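Local coordinates for deoxyribodipyrimidine photo-lyase (Oryza sativa Japonica Group, PDB 3UMV), which uses light and a bound FAD to split cyclobutane pyrimidine dimers in ultraviolet-damaged DNA back into separate pyrimidines, at residues D167-V172 with V322-A327. Sequence-based numbering, arbitrary orientation. Where two conformers were deposited one is given.
With FAD (flavin-adenine dinucleotide), chain I.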
# COMPACT_ATOMS: atom_id res chain seq x y z
N ASP A 167 -8.90 -6.86 -9.59
CA ASP A 167 -7.79 -6.83 -8.65
C ASP A 167 -6.49 -6.78 -9.44
O ASP A 167 -6.06 -7.79 -10.02
CB ASP A 167 -7.81 -8.04 -7.72
CG ASP A 167 -6.77 -7.94 -6.60
OD1 ASP A 167 -5.82 -7.15 -6.72
OD2 ASP A 167 -6.90 -8.68 -5.61
N ALA A 168 -5.90 -5.59 -9.48
CA ALA A 168 -4.65 -5.36 -10.19
C ALA A 168 -3.47 -5.34 -9.23
O ALA A 168 -2.32 -5.21 -9.67
CB ALA A 168 -4.71 -4.04 -10.97
N HIS A 169 -3.73 -5.43 -7.94
CA HIS A 169 -2.67 -5.25 -6.94
C HIS A 169 -2.11 -6.58 -6.41
O HIS A 169 -0.93 -6.68 -6.07
CB HIS A 169 -3.20 -4.44 -5.76
CG HIS A 169 -2.16 -3.58 -5.11
ND1 HIS A 169 -1.74 -2.38 -5.65
CD2 HIS A 169 -1.48 -3.73 -3.95
CE1 HIS A 169 -0.83 -1.83 -4.86
NE2 HIS A 169 -0.66 -2.63 -3.82
N ASN A 170 -2.95 -7.60 -6.34
CA ASN A 170 -2.54 -8.86 -5.76
C ASN A 170 -2.24 -9.88 -6.86
O ASN A 170 -2.87 -9.84 -7.92
CB ASN A 170 -3.63 -9.40 -4.85
CG ASN A 170 -3.86 -8.54 -3.63
OD1 ASN A 170 -2.93 -8.29 -2.86
ND2 ASN A 170 -5.09 -8.02 -3.46
N VAL A 171 -1.28 -10.77 -6.62
CA VAL A 171 -0.99 -11.86 -7.55
C VAL A 171 -2.20 -12.77 -7.65
O VAL A 171 -2.65 -13.11 -8.75
CB VAL A 171 0.24 -12.71 -7.12
CG1 VAL A 171 0.50 -13.81 -8.14
CG2 VAL A 171 1.47 -11.81 -6.98
N VAL A 172 -2.71 -13.19 -6.50
CA VAL A 172 -3.92 -14.00 -6.47
C VAL A 172 -5.06 -13.08 -6.08
O VAL A 172 -5.00 -12.40 -5.05
CB VAL A 172 -3.80 -15.16 -5.45
CG1 VAL A 172 -5.04 -16.04 -5.48
CG2 VAL A 172 -2.55 -16.02 -5.73
N VAL A 322 2.93 -13.57 0.18
CA VAL A 322 2.10 -14.09 1.25
C VAL A 322 1.71 -13.06 2.32
O VAL A 322 0.53 -12.88 2.62
CB VAL A 322 2.71 -15.34 1.89
CG1 VAL A 322 2.01 -15.66 3.19
CG2 VAL A 322 2.58 -16.52 0.93
N ARG A 323 2.70 -12.38 2.89
CA ARG A 323 2.40 -11.44 3.96
C ARG A 323 1.59 -10.25 3.44
O ARG A 323 0.55 -9.91 4.01
CB ARG A 323 3.68 -10.99 4.67
CG ARG A 323 4.42 -12.12 5.36
CD ARG A 323 4.83 -11.70 6.77
NE ARG A 323 3.67 -11.50 7.63
CZ ARG A 323 3.25 -12.40 8.52
NH1 ARG A 323 2.18 -12.15 9.27
NH2 ARG A 323 3.90 -13.54 8.65
N ARG A 324 2.06 -9.63 2.36
CA ARG A 324 1.40 -8.44 1.85
C ARG A 324 -0.04 -8.78 1.48
O ARG A 324 -0.97 -8.06 1.85
CB ARG A 324 2.13 -7.87 0.63
CG ARG A 324 1.41 -6.65 0.03
CD ARG A 324 2.13 -6.16 -1.21
NE ARG A 324 2.36 -7.29 -2.10
CZ ARG A 324 1.47 -7.81 -2.93
NH1 ARG A 324 0.25 -7.26 -3.07
NH2 ARG A 324 1.80 -8.87 -3.66
N GLU A 325 -0.22 -9.88 0.77
CA GLU A 325 -1.57 -10.26 0.36
C GLU A 325 -2.46 -10.72 1.51
O GLU A 325 -3.68 -10.58 1.44
CB GLU A 325 -1.53 -11.23 -0.84
CG GLU A 325 -0.97 -10.50 -2.06
CD GLU A 325 -0.91 -11.29 -3.36
OE1 GLU A 325 -1.66 -12.28 -3.54
OE2 GLU A 325 -0.11 -10.87 -4.22
N LEU A 326 -1.84 -11.23 2.57
CA LEU A 326 -2.56 -11.56 3.79
C LEU A 326 -3.15 -10.30 4.42
O LEU A 326 -4.23 -10.34 5.00
CB LEU A 326 -1.64 -12.28 4.79
CG LEU A 326 -2.25 -12.49 6.19
CD1 LEU A 326 -3.46 -13.42 6.17
CD2 LEU A 326 -1.18 -13.01 7.11
N ALA A 327 -2.45 -9.17 4.28
CA ALA A 327 -2.99 -7.92 4.80
C ALA A 327 -4.23 -7.48 4.02
O ALA A 327 -5.17 -6.98 4.63
CB ALA A 327 -1.94 -6.79 4.82
PA FAD I . 11.16 -5.74 2.34
O1A FAD I . 11.69 -6.52 3.51
O2A FAD I . 12.13 -5.58 1.20
O5B FAD I . 9.80 -6.42 1.86
C5B FAD I . 9.40 -6.41 0.50
C4B FAD I . 7.88 -6.24 0.41
O4B FAD I . 7.19 -7.27 1.10
C3B FAD I . 7.41 -4.96 1.07
O3B FAD I . 7.54 -3.86 0.21
C2B FAD I . 5.97 -5.29 1.35
O2B FAD I . 5.23 -5.21 0.14
C1B FAD I . 6.05 -6.74 1.73
N9A FAD I . 6.14 -6.90 3.19
C8A FAD I . 7.28 -7.02 3.95
N7A FAD I . 6.89 -7.15 5.24
C5A FAD I . 5.53 -7.10 5.31
C6A FAD I . 4.60 -7.19 6.35
N6A FAD I . 4.96 -7.45 7.61
N1A FAD I . 3.25 -7.10 6.08
C2A FAD I . 2.83 -6.95 4.78
N3A FAD I . 3.75 -6.86 3.75
C4A FAD I . 5.07 -6.95 4.02
N1 FAD I . 4.02 -1.96 5.32
C2 FAD I . 3.56 -1.06 4.40
O2 FAD I . 3.66 -1.36 3.21
N3 FAD I . 2.97 0.12 4.81
C4 FAD I . 2.86 0.42 6.16
O4 FAD I . 2.34 1.48 6.52
C4X FAD I . 3.32 -0.50 7.09
N5 FAD I . 3.25 -0.26 8.44
C5X FAD I . 3.70 -1.20 9.34
C6 FAD I . 3.60 -0.95 10.72
C7 FAD I . 4.06 -1.90 11.64
C7M FAD I . 3.92 -1.62 13.11
C8 FAD I . 4.63 -3.09 11.17
C8M FAD I . 5.14 -4.14 12.11
C9 FAD I . 4.74 -3.31 9.81
C9A FAD I . 4.28 -2.38 8.90
N10 FAD I . 4.39 -2.61 7.55
C10 FAD I . 3.91 -1.68 6.66
C1' FAD I . 5.02 -3.88 7.00
C2' FAD I . 6.56 -3.79 6.75
O2' FAD I . 7.30 -3.24 7.85
C3' FAD I . 6.94 -2.99 5.49
O3' FAD I . 6.19 -3.47 4.40
C4' FAD I . 8.42 -3.09 5.13
O4' FAD I . 9.20 -2.61 6.21
C5' FAD I . 8.66 -2.28 3.86
O5' FAD I . 10.02 -2.05 3.55
P FAD I . 10.67 -2.80 2.29
O1P FAD I . 9.81 -2.61 1.05
O2P FAD I . 12.08 -2.32 2.10
O3P FAD I . 10.63 -4.30 2.89
O HOH W 1 -1.71 -5.79 -1.73
O HOH W 2 -4.19 -12.67 -2.47
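At the edge of the Arg324 guanidinium, near its plane, sit Val171 CG2 and the ribose oxygen O2B of FAD; the water that bridges Arg324 NH1 and Asn170 OD1 lies in the plane of the His169 ring, at its edge. The carboxylate of Glu325 reaches across to the loop 167-172 and takes two consecutive backbone N-H groups: Val171 N meets OE2 from above the carboxylate plane at 2.7 Å, and Val172 N comes to OE1 on its syn side, somewhat out of that plane, a longer 3.3 Å bond but nearly straight (168°). Arg324 NH2 bonds Glu325 OE2 at 2.8 Å, tilted from the guanidinium plane, in a salt bridge that uses the anti lone pair and gives this buried oxygen two donors. Glu325 has CG anti to its carbonyl carbon (chi1 -66°) and is extended beyond, which carries the carboxylate out to the loop while CG packs against Asn170 OD1. A glutamine here would probably cost Arg324 its charged mate and leave one of the two loop N-H groups facing an amide NH2 instead of an acceptor. This is where the loop leaving strand 162-166 of the photolyase alpha/beta domain meets helix 310-333, which also borders FAD: Arg324 CA lies 3.4 Å from adenine N3A. Arg324 NE is held by Leu320 O, while NH1 gives a weak bond to His169 O. A second water donates to both Val172 O and Glu325 OE1. Within the loop, Asp167 holds the turn: OD1 accepts from the backbone N of His169, an Asx turn, and of Asn170, while OD2 takes Asn170 ND2 through its syn lone pair. That same ND2 also reaches Asp328 on the helix.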